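Side-chain contacts in 3',5'-cyclic-nucleotide phosphodiesterase 1 (Saccharomyces cerevisiae, PDB 4OJV), which belongs to the class-II family of phosphodiesterases, within the metallo-hydrolase/oxidoreductase clan, and carries two zinc ions at neighbouring metal sites: residues Y45-M50 with E116-I121; K153-W156 with T161-V164; F227-D232 with S262-N267; T325-T330 with R334-T339. All blocks are in the same frame, centred on the assembly; numbering follows the deposited sequence.

Interaction 1 (Y45-M50 with E116-I121); sequences YQLREM and EVFQGI
L47 of helix 44-53 sets its branched end against V117, F118 and I121, a helix-to-helix packing in what is probably the αβ/βα sandwich of this metallo-hydrolase family. Along 45-50 the residues divide the work around the helix. Y45 belongs to the subunit interface: its ring stacks on Y18 of the second subunit. L47 then makes every contact with 116-121, from a backbone approach of 7.7 Å between the CA atoms of L47 and F118. All four touching residues are buried, and the contact across the two segments is wholly apolar. With its CG beside the backbone N and anti to the carbonyl carbon (chi1 -71°), L47 divides its two methyls between different partners. CD2 rests on the valine, at 4.2 Å from V117 CG1. The other methyl faces I121, the first residue of strand 121-125: I121 CD1 lies 4.2 Å from L47 CD1. The same methyl also meets the phenylalanine. The F118 and L47 side chains cross at about a right angle, and L47 CD1 sits at the ring edge, near its plane, 3.7 Å from F118 CD1.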
loop_
_atom_site.group_PDB
_atom_site.type_symbol
_atom_site.label_atom_id
_atom_site.label_comp_id
_atom_site.label_asym_id
_atom_site.label_seq_id
_atom_site.Cartn_x
_atom_site.Cartn_y
_atom_site.Cartn_z
ATOM N N TYR A 45 -5.330 5.182 -5.697
ATOM C CA TYR A 45 -5.463 6.051 -4.539
ATOM C C TYR A 45 -4.798 7.392 -4.814
ATOM O O TYR A 45 -5.338 8.460 -4.490
ATOM C CB TYR A 45 -4.869 5.369 -3.298
ATOM C CG TYR A 45 -5.197 6.037 -1.989
ATOM C CD1 TYR A 45 -4.551 7.212 -1.611
ATOM C CD2 TYR A 45 -6.137 5.489 -1.117
ATOM C CE1 TYR A 45 -4.832 7.833 -0.400
ATOM C CE2 TYR A 45 -6.424 6.099 0.094
ATOM C CZ TYR A 45 -5.772 7.267 0.445
ATOM O OH TYR A 45 -6.053 7.873 1.648
ATOM N N GLN A 46 -3.620 7.340 -5.423
ATOM C CA GLN A 46 -2.878 8.556 -5.680
ATOM C C GLN A 46 -3.469 9.374 -6.826
ATOM O O GLN A 46 -3.505 10.608 -6.753
ATOM C CB GLN A 46 -1.400 8.238 -5.923
ATOM C CG GLN A 46 -0.480 9.460 -5.995
ATOM C CD GLN A 46 -0.686 10.496 -4.890
ATOM O OE1 GLN A 46 -0.868 10.165 -3.717
ATOM N NE2 GLN A 46 -0.652 11.769 -5.271
ATOM N N LEU A 47 -3.962 8.704 -7.863
ATOM C CA LEU A 47 -4.696 9.396 -8.918
ATOM C C LEU A 47 -5.874 10.167 -8.335
ATOM O O LEU A 47 -6.101 11.329 -8.690
ATOM C CB LEU A 47 -5.172 8.414 -9.983
ATOM C CG LEU A 47 -4.058 7.851 -10.866
ATOM C CD1 LEU A 47 -4.552 6.656 -11.661
ATOM C CD2 LEU A 47 -3.483 8.913 -11.795
ATOM N N ARG A 48 -6.599 9.539 -7.418
ATOM C CA ARG A 48 -7.735 10.197 -6.782
ATOM C C ARG A 48 -7.309 11.456 -6.019
ATOM O O ARG A 48 -7.972 12.495 -6.112
ATOM C CB ARG A 48 -8.447 9.235 -5.842
ATOM C CG ARG A 48 -9.770 9.768 -5.309
ATOM C CD ARG A 48 -10.490 8.715 -4.498
ATOM N NE ARG A 48 -9.728 8.370 -3.304
ATOM C CZ ARG A 48 -10.032 7.393 -2.454
ATOM N NH1 ARG A 48 -11.097 6.624 -2.648
ATOM N NH2 ARG A 48 -9.257 7.180 -1.401
ATOM N N GLU A 49 -6.210 11.362 -5.271
ATOM C CA GLU A 49 -5.685 12.510 -4.529
ATOM C C GLU A 49 -5.372 13.666 -5.456
ATOM O O GLU A 49 -5.670 14.824 -5.149
ATOM C CB GLU A 49 -4.418 12.119 -3.768
ATOM C CG GLU A 49 -4.658 11.311 -2.502
ATOM C CD GLU A 49 -5.570 12.010 -1.509
ATOM O OE1 GLU A 49 -5.324 13.193 -1.174
ATOM O OE2 GLU A 49 -6.530 11.366 -1.053
ATOM N N MET A 50 -4.770 13.345 -6.598
ATOM C CA MET A 50 -4.354 14.360 -7.546
ATOM C C MET A 50 -5.559 14.999 -8.217
ATOM O O MET A 50 -5.514 16.184 -8.541
ATOM C CB MET A 50 -3.368 13.780 -8.566
ATOM C CG MET A 50 -2.061 13.315 -7.932
ATOM S SD MET A 50 -0.873 12.602 -9.086
ATOM C CE MET A 50 -0.523 14.039 -10.080
ATOM N N GLU A 116 -12.344 6.161 -14.154
ATOM C CA GLU A 116 -12.208 6.481 -15.575
ATOM C C GLU A 116 -10.742 6.698 -15.978
ATOM O O GLU A 116 -10.267 6.121 -16.957
ATOM C CB GLU A 116 -13.081 7.686 -15.930
ATOM C CG GLU A 116 -14.568 7.378 -15.911
ATOM C CD GLU A 116 -15.434 8.568 -16.259
ATOM O OE1 GLU A 116 -16.618 8.553 -15.865
ATOM O OE2 GLU A 116 -14.941 9.504 -16.924
ATOM N N VAL A 117 -10.020 7.528 -15.228
ATOM C CA VAL A 117 -8.604 7.756 -15.542
ATOM C C VAL A 117 -7.854 6.436 -15.464
ATOM O O VAL A 117 -7.039 6.115 -16.333
ATOM C CB VAL A 117 -7.947 8.789 -14.597
ATOM C CG1 VAL A 117 -6.438 8.867 -14.821
ATOM C CG2 VAL A 117 -8.575 10.159 -14.782
ATOM N N PHE A 118 -8.139 5.661 -14.419
ATOM C CA PHE A 118 -7.396 4.446 -14.187
ATOM C C PHE A 118 -7.624 3.360 -15.248
ATOM O O PHE A 118 -6.713 2.574 -15.557
ATOM C CB PHE A 118 -7.661 3.931 -12.779
ATOM C CG PHE A 118 -6.758 2.831 -12.393
ATOM C CD1 PHE A 118 -5.389 3.050 -12.237
ATOM C CD2 PHE A 118 -7.258 1.549 -12.233
ATOM C CE1 PHE A 118 -4.534 2.011 -11.895
ATOM C CE2 PHE A 118 -6.409 0.504 -11.872
ATOM C CZ PHE A 118 -5.050 0.735 -11.713
ATOM N N GLN A 119 -8.814 3.347 -15.850
ATOM C CA GLN A 119 -9.061 2.397 -16.935
ATOM C C GLN A 119 -8.099 2.598 -18.115
ATOM O O GLN A 119 -7.823 1.664 -18.852
ATOM C CB GLN A 119 -10.535 2.409 -17.371
ATOM C CG GLN A 119 -10.966 3.496 -18.342
ATOM C CD GLN A 119 -12.296 3.180 -19.017
ATOM O OE1 GLN A 119 -12.770 2.037 -18.998
ATOM N NE2 GLN A 119 -12.902 4.193 -19.622
ATOM N N GLY A 120 -7.572 3.812 -18.258
ATOM C CA GLY A 120 -6.621 4.126 -19.309
ATOM C C GLY A 120 -5.226 3.564 -19.109
ATOM O O GLY A 120 -4.449 3.524 -20.063
ATOM N N ILE A 121 -4.886 3.131 -17.898
ATOM C CA ILE A 121 -3.585 2.480 -17.725
ATOM C C ILE A 121 -3.588 1.102 -18.440
ATOM O O ILE A 121 -4.182 0.141 -17.937
ATOM C CB ILE A 121 -3.205 2.395 -16.243
ATOM C CG1 ILE A 121 -2.926 3.780 -15.672
ATOM C CG2 ILE A 121 -1.940 1.570 -16.069
ATOM C CD1 ILE A 121 -4.118 4.614 -15.316
#

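Interaction 2 (K153-W156 with T161-V164); sequences KTIW and TIDV
I162 reaches from helix 159-169 to the backbone and side chain of I155, and the contact between the strand and this helix turn rests on that one side chain. The apolar packing comes first. The CA atoms of W156 and I162 are 7.3 Å apart, and the CB of I162 does not aim straight at the strand; it is the outer end that closes in. CD1 is folded back beside CA (chi2 -62°), which brings the methyl against the strand backbone, where I162 CD1 lies 3.6 Å from I155 O and 3.9 Å from W156 C. I155 CG2 stands off at 4.4 Å from the same CD1. I155 also packs on L188 and I162 on C190, both of strand 186-190, so the two side chains sit between a helix and two adjacent strands.

Polar bonding plays no part across the two segments, and what there is points elsewhere. The CB of W156 points away from the helix; its NE1 is hydrogen-bonded to D123 OD1 and its ring stacks with Y125, both of strand 121-125. On one face of that ring, offset toward the rim, T154 CG2 lies 3.4 Å above the plane.

Strand 153-157 leads through helix 159-169 to the parallel strand 186-190, so the contact, with a helix residue pressed on the backbone of the strand that precedes it, lies between the first strand and the helix of a beta-alpha-beta crossover.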
loop_
_atom_site.group_PDB
_atom_site.type_symbol
_atom_site.label_atom_id
_atom_site.label_comp_id
_atom_site.label_asym_id
_atom_site.label_seq_id
_atom_site.Cartn_x
_atom_site.Cartn_y
_atom_site.Cartn_z
ATOM N N LYS A 153 -5.626 -4.927 -19.294
ATOM C CA LYS A 153 -4.295 -4.533 -18.826
ATOM C C LYS A 153 -3.251 -5.629 -19.016
ATOM O O LYS A 153 -3.531 -6.818 -18.837
ATOM C CB LYS A 153 -4.325 -4.132 -17.353
ATOM C CG LYS A 153 -5.224 -2.951 -16.997
ATOM C CD LYS A 153 -4.871 -2.445 -15.603
ATOM C CE LYS A 153 -6.016 -1.739 -14.896
ATOM N NZ LYS A 153 -6.209 -0.349 -15.368
ATOM N N THR A 154 -2.045 -5.209 -19.364
ATOM C CA THR A 154 -0.915 -6.102 -19.543
ATOM C C THR A 154 0.215 -5.678 -18.617
ATOM O O THR A 154 0.543 -4.484 -18.515
ATOM C CB THR A 154 -0.427 -6.116 -21.009
ATOM O OG1 THR A 154 -1.512 -6.487 -21.864
ATOM C CG2 THR A 154 0.707 -7.111 -21.196
ATOM N N ILE A 155 0.798 -6.659 -17.937
ATOM C CA ILE A 155 1.941 -6.464 -17.051
ATOM C C ILE A 155 3.149 -7.049 -17.779
ATOM O O ILE A 155 3.167 -8.255 -18.082
ATOM C CB ILE A 155 1.751 -7.202 -15.706
ATOM C CG1 ILE A 155 0.486 -6.736 -14.974
ATOM C CG2 ILE A 155 2.982 -7.021 -14.836
ATOM C CD1 ILE A 155 0.016 -7.702 -13.901
ATOM N N TRP A 156 4.121 -6.191 -18.084
ATOM C CA TRP A 156 5.343 -6.570 -18.783
ATOM C C TRP A 156 6.507 -6.601 -17.843
ATOM O O TRP A 156 6.598 -5.795 -16.905
ATOM C CB TRP A 156 5.670 -5.554 -19.857
ATOM C CG TRP A 156 4.612 -5.326 -20.891
ATOM C CD1 TRP A 156 3.556 -4.427 -20.848
ATOM C CD2 TRP A 156 4.509 -5.983 -22.193
ATOM N NE1 TRP A 156 2.822 -4.483 -22.007
ATOM C CE2 TRP A 156 3.345 -5.395 -22.856
ATOM C CE3 TRP A 156 5.246 -6.960 -22.855
ATOM C CZ2 TRP A 156 2.943 -5.794 -24.125
ATOM C CZ3 TRP A 156 4.836 -7.351 -24.135
ATOM C CH2 TRP A 156 3.709 -6.783 -24.750
ATOM N N THR A 161 11.024 -11.071 -13.115
ATOM C CA THR A 161 9.832 -10.428 -12.580
ATOM C C THR A 161 8.587 -11.252 -12.884
ATOM O O THR A 161 7.828 -11.585 -11.980
ATOM C CB THR A 161 9.693 -9.017 -13.163
ATOM O OG1 THR A 161 10.793 -8.216 -12.714
ATOM C CG2 THR A 161 8.390 -8.369 -12.735
ATOM N N ILE A 162 8.375 -11.590 -14.155
ATOM C CA ILE A 162 7.129 -12.226 -14.557
ATOM C C ILE A 162 6.930 -13.589 -13.895
ATOM O O ILE A 162 5.838 -13.906 -13.428
ATOM C CB ILE A 162 7.015 -12.313 -16.096
ATOM C CG1 ILE A 162 6.946 -10.902 -16.706
ATOM C CG2 ILE A 162 5.825 -13.175 -16.509
ATOM C CD1 ILE A 162 5.741 -10.074 -16.287
ATOM N N ASP A 163 8.002 -14.377 -13.832
ATOM C CA ASP A 163 7.912 -15.712 -13.237
ATOM C C ASP A 163 7.508 -15.620 -11.764
ATOM O O ASP A 163 6.725 -16.433 -11.269
ATOM C CB ASP A 163 9.234 -16.471 -13.395
ATOM C CG ASP A 163 9.562 -16.810 -14.848
ATOM O OD1 ASP A 163 8.673 -16.735 -15.720
ATOM O OD2 ASP A 163 10.730 -17.170 -15.103
ATOM N N VAL A 164 8.035 -14.616 -11.068
ATOM C CA VAL A 164 7.707 -14.417 -9.665
ATOM C C VAL A 164 6.260 -13.962 -9.496
ATOM O O VAL A 164 5.561 -14.432 -8.603
ATOM C CB VAL A 164 8.690 -13.430 -9.013
ATOM C CG1 VAL A 164 8.230 -13.015 -7.623
ATOM C CG2 VAL A 164 10.066 -14.070 -8.945
#

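Interaction 3 (F227-D232 with S262-N267); sequences FYIFRD and SYVAEN
I229 points from strand 222-232 toward helix 256-267, and its course explains the apolar half of the contact. From CB, which is directed toward the helix, CG2 lies anti to the backbone N and CG1 beside it (chi1 -53°). The chain then runs out extended (chi2 175°), so the final methyl arrives between two helix residues. CD1 meets the phenol ring obliquely, 4.0 Å from Y263 CD1, and on its other partner lies 4.2 Å from V264 CG2. I229 also packs on F209 of the neighbouring strand 204-215, and V264 on I240 of strand 238-242.

Two residues further along the strand, R231 supplies the polar half, through water. Its NH1 gives a hydrogen bond to water 1, at 2.9 Å, and that water in turn donates to N267 O at the helix end. The same NH1 donates to water 2, which lies at the guanidinium edge and in its plane, 2.8 Å away; water 2 is also hydrogen-bonded to Y263 OH. The guanidinium is steadied by a salt bridge from NH2 to D205 OD2.

Within the helix, N267 ND2 lies 3.4 Å above the centre of the Y263 ring on one face, and also donates to Y263 O at 3.0 Å with a bent N-H...O angle of 139°. The amide over that face may limit the rotation of the ring. An apolar centre edged by bridging waters is consistent with a helix layer packed on a sheet, as in the αβ/βα sandwich of this family.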
loop_
_atom_site.group_PDB
_atom_site.type_symbol
_atom_site.label_atom_id
_atom_site.label_comp_id
_atom_site.label_asym_id
_atom_site.label_seq_id
_atom_site.Cartn_x
_atom_site.Cartn_y
_atom_site.Cartn_z
ATOM N N PHE A 227 16.233 -1.667 -15.735
ATOM C CA PHE A 227 16.178 -0.296 -16.227
ATOM C C PHE A 227 15.403 -0.322 -17.544
ATOM O O PHE A 227 15.631 -1.200 -18.389
ATOM C CB PHE A 227 17.582 0.210 -16.542
ATOM C CG PHE A 227 18.407 0.645 -15.343
ATOM C CD1 PHE A 227 18.030 0.408 -14.017
ATOM C CD2 PHE A 227 19.623 1.286 -15.574
ATOM C CE1 PHE A 227 18.839 0.830 -12.966
ATOM C CE2 PHE A 227 20.431 1.700 -14.531
ATOM C CZ PHE A 227 20.043 1.474 -13.224
ATOM N N TYR A 228 14.491 0.627 -17.717
ATOM C CA TYR A 228 13.749 0.759 -18.965
ATOM C C TYR A 228 14.109 2.032 -19.696
ATOM O O TYR A 228 14.035 3.124 -19.126
ATOM C CB TYR A 228 12.250 0.789 -18.675
ATOM C CG TYR A 228 11.648 -0.535 -18.274
ATOM C CD1 TYR A 228 11.371 -1.511 -19.225
ATOM C CD2 TYR A 228 11.325 -0.804 -16.939
ATOM C CE1 TYR A 228 10.801 -2.721 -18.867
ATOM C CE2 TYR A 228 10.759 -2.014 -16.571
ATOM C CZ TYR A 228 10.498 -2.968 -17.540
ATOM O OH TYR A 228 9.937 -4.187 -17.222
ATOM N N ILE A 229 14.474 1.891 -20.969
ATOM C CA ILE A 229 14.575 3.041 -21.870
ATOM C C ILE A 229 13.276 3.157 -22.658
ATOM O O ILE A 229 12.828 2.177 -23.260
ATOM C CB ILE A 229 15.748 2.919 -22.871
ATOM C CG1 ILE A 229 17.060 2.629 -22.130
ATOM C CG2 ILE A 229 15.841 4.175 -23.743
ATOM C CD1 ILE A 229 18.248 2.372 -23.035
ATOM N N PHE A 230 12.677 4.345 -22.645
ATOM C CA PHE A 230 11.551 4.657 -23.528
ATOM C C PHE A 230 12.020 5.674 -24.548
ATOM O O PHE A 230 12.518 6.730 -24.178
ATOM C CB PHE A 230 10.338 5.177 -22.747
ATOM C CG PHE A 230 9.749 4.158 -21.814
ATOM C CD1 PHE A 230 10.217 4.032 -20.507
ATOM C CD2 PHE A 230 8.762 3.281 -22.259
ATOM C CE1 PHE A 230 9.685 3.073 -19.660
ATOM C CE2 PHE A 230 8.228 2.319 -21.413
ATOM C CZ PHE A 230 8.700 2.215 -20.116
ATOM N N ARG A 231 11.856 5.339 -25.827
ATOM C CA ARG A 231 12.294 6.214 -26.912
ATOM C C ARG A 231 11.122 6.610 -27.793
ATOM O O ARG A 231 10.428 5.749 -28.335
ATOM C CB ARG A 231 13.376 5.534 -27.746
ATOM C CG ARG A 231 13.784 6.335 -28.985
ATOM C CD ARG A 231 15.047 5.787 -29.629
ATOM N NE ARG A 231 14.857 4.404 -30.042
ATOM C CZ ARG A 231 15.806 3.478 -30.054
ATOM N NH1 ARG A 231 17.049 3.784 -29.687
ATOM N NH2 ARG A 231 15.510 2.242 -30.441
ATOM N N ASP A 232 10.900 7.912 -27.926
ATOM C CA ASP A 232 9.921 8.409 -28.880
ATOM C C ASP A 232 10.528 8.298 -30.275
ATOM O O ASP A 232 11.552 8.918 -30.550
ATOM C CB ASP A 232 9.579 9.861 -28.588
ATOM C CG ASP A 232 8.646 10.444 -29.612
ATOM O OD1 ASP A 232 7.587 9.843 -29.839
ATOM O OD2 ASP A 232 8.986 11.485 -30.198
ATOM N N SER A 262 27.072 1.952 -21.497
ATOM C CA SER A 262 27.696 1.838 -22.816
ATOM C C SER A 262 26.639 1.882 -23.915
ATOM O O SER A 262 26.805 2.577 -24.920
ATOM C CB SER A 262 28.526 0.560 -22.919
ATOM O OG SER A 262 29.627 0.598 -22.027
ATOM N N TYR A 263 25.536 1.165 -23.709
ATOM C CA TYR A 263 24.440 1.168 -24.673
ATOM C C TYR A 263 23.848 2.568 -24.831
ATOM O O TYR A 263 23.606 3.028 -25.950
ATOM C CB TYR A 263 23.355 0.173 -24.247
ATOM C CG TYR A 263 22.243 -0.010 -25.258
ATOM C CD1 TYR A 263 21.180 0.887 -25.325
ATOM C CD2 TYR A 263 22.247 -1.092 -26.138
ATOM C CE1 TYR A 263 20.159 0.724 -26.247
ATOM C CE2 TYR A 263 21.228 -1.265 -27.065
ATOM C CZ TYR A 263 20.185 -0.356 -27.113
ATOM O OH TYR A 263 19.169 -0.522 -28.029
ATOM N N VAL A 264 23.625 3.250 -23.707
ATOM C CA VAL A 264 23.083 4.604 -23.723
ATOM C C VAL A 264 24.015 5.552 -24.491
ATOM O O VAL A 264 23.573 6.260 -25.401
ATOM C CB VAL A 264 22.819 5.115 -22.286
ATOM C CG1 VAL A 264 22.461 6.590 -22.280
ATOM C CG2 VAL A 264 21.715 4.299 -21.625
ATOM N N ALA A 265 25.301 5.551 -24.140
ATOM C CA ALA A 265 26.255 6.454 -24.783
ATOM C C ALA A 265 26.401 6.160 -26.280
ATOM O O ALA A 265 26.566 7.090 -27.078
ATOM C CB ALA A 265 27.607 6.406 -24.088
ATOM N N GLU A 266 26.318 4.884 -26.660
ATOM C CA GLU A 266 26.442 4.506 -28.073
ATOM C C GLU A 266 25.215 4.925 -28.881
ATOM O O GLU A 266 25.338 5.382 -30.024
ATOM C CB GLU A 266 26.686 3.003 -28.233
ATOM C CG GLU A 266 26.873 2.587 -29.688
ATOM C CD GLU A 266 27.261 1.128 -29.873
ATOM O OE1 GLU A 266 27.021 0.317 -28.958
ATOM O OE2 GLU A 266 27.795 0.790 -30.951
ATOM N N ASN A 267 24.034 4.778 -28.283
ATOM C CA ASN A 267 22.795 4.825 -29.049
ATOM C C ASN A 267 21.922 6.050 -28.860
ATOM O O ASN A 267 21.053 6.323 -29.689
ATOM C CB ASN A 267 21.987 3.553 -28.800
ATOM C CG ASN A 267 22.682 2.325 -29.336
ATOM O OD1 ASN A 267 22.835 2.170 -30.554
ATOM N ND2 ASN A 267 23.133 1.460 -28.442
HETATM O O HOH W 1 18.313 6.429 -29.910
HETATM O O HOH W 2 18.654 1.467 -29.823
#

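Interaction 4 (T325-T330 with R334-T339). With ZN (zinc ion), chain E; SO4 (sulfate ion), chain B.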
loop_
_atom_site.group_PDB
_atom_site.type_symbol
_atom_site.label_atom_id
_atom_site.label_comp_id
_atom_site.label_asym_id
_atom_site.label_seq_id
_atom_site.Cartn_x
_atom_site.Cartn_y
_atom_site.Cartn_z
ATOM N N THR A 325 14.764 9.085 -7.182
ATOM C CA THR A 325 13.576 8.383 -6.721
ATOM C C THR A 325 13.889 7.501 -5.516
ATOM O O THR A 325 15.048 7.316 -5.142
ATOM C CB THR A 325 13.039 7.487 -7.850
ATOM O OG1 THR A 325 14.024 6.484 -8.133
ATOM C CG2 THR A 325 12.757 8.314 -9.109
ATOM N N HIS A 326 12.838 6.947 -4.914
ATOM C CA HIS A 326 12.971 5.836 -3.965
ATOM C C HIS A 326 13.778 6.197 -2.744
ATOM O O HIS A 326 14.466 5.364 -2.172
ATOM C CB HIS A 326 13.573 4.617 -4.686
ATOM C CG HIS A 326 13.286 3.291 -4.029
ATOM N ND1 HIS A 326 14.061 2.781 -3.046
ATOM C CD2 HIS A 326 12.316 2.336 -4.297
ATOM C CE1 HIS A 326 13.583 1.583 -2.679
ATOM N NE2 HIS A 326 12.525 1.301 -3.448
ATOM N N VAL A 327 13.699 7.450 -2.312
ATOM C CA VAL A 327 14.385 7.837 -1.084
ATOM C C VAL A 327 13.639 7.227 0.105
ATOM O O VAL A 327 12.413 7.312 0.201
ATOM C CB VAL A 327 14.516 9.368 -0.943
ATOM C CG1 VAL A 327 15.151 9.740 0.392
ATOM C CG2 VAL A 327 15.342 9.931 -2.094
ATOM N N LYS A 328 14.394 6.602 1.001
ATOM C CA LYS A 328 13.807 5.964 2.172
ATOM C C LYS A 328 13.622 6.947 3.319
ATOM O O LYS A 328 14.388 7.910 3.464
ATOM C CB LYS A 328 14.700 4.808 2.618
ATOM C CG LYS A 328 14.647 3.629 1.656
ATOM C CD LYS A 328 15.518 2.462 2.105
ATOM C CE LYS A 328 15.412 1.254 1.178
ATOM N NZ LYS A 328 14.067 0.605 1.131
ATOM N N SER A 329 12.613 6.706 4.151
ATOM C CA SER A 329 12.541 7.413 5.435
ATOM C C SER A 329 13.677 6.946 6.330
ATOM O O SER A 329 14.231 5.848 6.167
ATOM C CB SER A 329 11.229 7.152 6.172
ATOM O OG SER A 329 10.117 7.576 5.432
ATOM N N THR A 330 14.017 7.780 7.293
ATOM C CA THR A 330 15.021 7.452 8.276
ATOM C C THR A 330 14.663 8.284 9.500
ATOM O O THR A 330 14.069 9.353 9.357
ATOM C CB THR A 330 16.447 7.748 7.748
ATOM O OG1 THR A 330 17.408 7.411 8.749
ATOM C CG2 THR A 330 16.615 9.207 7.353
ATOM N N ARG A 334 16.797 15.711 9.716
ATOM C CA ARG A 334 16.530 16.396 8.446
ATOM C C ARG A 334 16.011 15.425 7.392
ATOM O O ARG A 334 16.438 14.271 7.320
ATOM C CB ARG A 334 17.799 17.095 7.950
ATOM C CG ARG A 334 17.636 18.007 6.736
ATOM C CD ARG A 334 18.583 19.200 6.817
ATOM N NE ARG A 334 18.364 20.167 5.737
ATOM C CZ ARG A 334 19.058 20.213 4.611
ATOM N NH1 ARG A 334 20.036 19.342 4.388
ATOM N NH2 ARG A 334 18.770 21.140 3.705
ATOM N N ASP A 335 15.090 15.921 6.577
ATOM C CA ASP A 335 14.517 15.158 5.472
ATOM C C ASP A 335 15.649 14.597 4.607
ATOM O O ASP A 335 16.460 15.357 4.070
ATOM C CB ASP A 335 13.612 16.102 4.674
ATOM C CG ASP A 335 12.727 15.395 3.648
ATOM O OD1 ASP A 335 13.181 14.453 2.963
ATOM O OD2 ASP A 335 11.564 15.839 3.521
ATOM N N PRO A 336 15.723 13.256 4.470
ATOM C CA PRO A 336 16.849 12.692 3.728
ATOM C C PRO A 336 16.838 13.069 2.254
ATOM O O PRO A 336 17.879 13.027 1.621
ATOM C CB PRO A 336 16.666 11.179 3.898
ATOM C CG PRO A 336 15.219 11.005 4.192
ATOM C CD PRO A 336 14.845 12.206 5.015
ATOM N N ARG A 337 15.684 13.452 1.711
ATOM C CA ARG A 337 15.659 13.913 0.327
ATOM C C ARG A 337 16.493 15.187 0.172
ATOM O O ARG A 337 17.172 15.366 -0.839
ATOM C CB ARG A 337 14.229 14.165 -0.127
ATOM C CG ARG A 337 13.403 12.886 -0.175
ATOM C CD ARG A 337 11.932 13.148 -0.425
ATOM N NE ARG A 337 11.337 13.972 0.625
ATOM C CZ ARG A 337 10.112 14.474 0.569
ATOM N NH1 ARG A 337 9.338 14.214 -0.484
ATOM N NH2 ARG A 337 9.662 15.236 1.559
ATOM N N LEU A 338 16.440 16.061 1.178
ATOM C CA LEU A 338 17.225 17.295 1.154
ATOM C C LEU A 338 18.705 16.987 1.352
ATOM O O LEU A 338 19.554 17.530 0.643
ATOM C CB LEU A 338 16.704 18.288 2.196
ATOM C CG LEU A 338 15.260 18.769 1.993
ATOM C CD1 LEU A 338 14.795 19.657 3.140
ATOM C CD2 LEU A 338 15.098 19.474 0.653
ATOM N N THR A 339 19.016 16.111 2.309
ATOM C CA THR A 339 20.397 15.690 2.537
ATOM C C THR A 339 21.005 15.094 1.268
ATOM O O THR A 339 22.097 15.476 0.835
ATOM C CB THR A 339 20.459 14.675 3.685
ATOM O OG1 THR A 339 19.912 15.276 4.863
ATOM C CG2 THR A 339 21.884 14.184 3.936
HETATM ZN ZN ZN E . 11.942 -0.693 -3.796
HETATM S S SO4 B . 13.625 -2.202 -1.190
HETATM O O1 SO4 B . 12.437 -2.918 -0.649
HETATM O O2 SO4 B . 14.543 -1.866 -0.061
HETATM O O3 SO4 B . 14.325 -3.044 -2.213
HETATM O O4 SO4 B . 13.120 -0.942 -1.794
HETATM O O HOH W 3 11.974 -2.685 -3.488
#
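V327 and R337 approach to 6.4 Å between their CA atoms where the chain leaves strand 321-325, passes H326 in a left-handed backbone conformation, and turns back into helix 336-350. On the inner side of this turn V327 CG1 lies 3.6 Å from R337 CG, a valine methyl against the aliphatic stem of the arginine. P336, the first residue of the helix, presses its ring on the loop: P336 CG is 3.3 Å from K328 O. The side chains of T330 and P336 run past each other in opposite directions, with T330 CG2 3.9 Å from P336 CG.

D335 is the N-cap. Its OD1 accepts from R337 N on the anti side, 3.0 Å away. The arginine, bent at chi3 (-61°), comes back to grip the carboxylate side-on: NE to D335 OD1 and NH2 to D335 OD2, the latter 2.8 Å long, both on syn lone pairs and in the guanidinium plane. S67 OG is a further partner of OD2.

Flanking V327, H326 NE2 binds zinc at 2.1 Å, and K328 NZ donates to SO4 O2 at 2.8 Å and is also hydrogen-bonded to G13 O. The sulfate, probably from the crystallisation liquor, also meets the zinc through O4, whose place is doubtful. With three N-H donors from R337 on the carboxylate that caps the helix, D335 is probably held ionised, while K328 NZ near the zinc probably favours an anion.

Overall arrangement
Interactions 1, 2 and 3 touch in turn; interaction 4 does not touch the others. Interactions 1 and 2 meet through K153, whose NZ lies 3.0 Å from F118 O and makes a cation-pi contact with the F118 ring; strand 121-125 lies beside strand 153-157 in the first sheet. Interactions 2 and 3 touch more lightly, W156 O being 3.7 Å from Y228 OH. Interaction 4 stands apart, its nearest atoms about 9 Å from interaction 3 and about 11 Å from interaction 1. It alone carries a zinc ligand, H326, which shares its metal with D132, H133 and D244. Interactions 1 and 4, centres 26 Å apart, both also touch the second subunit.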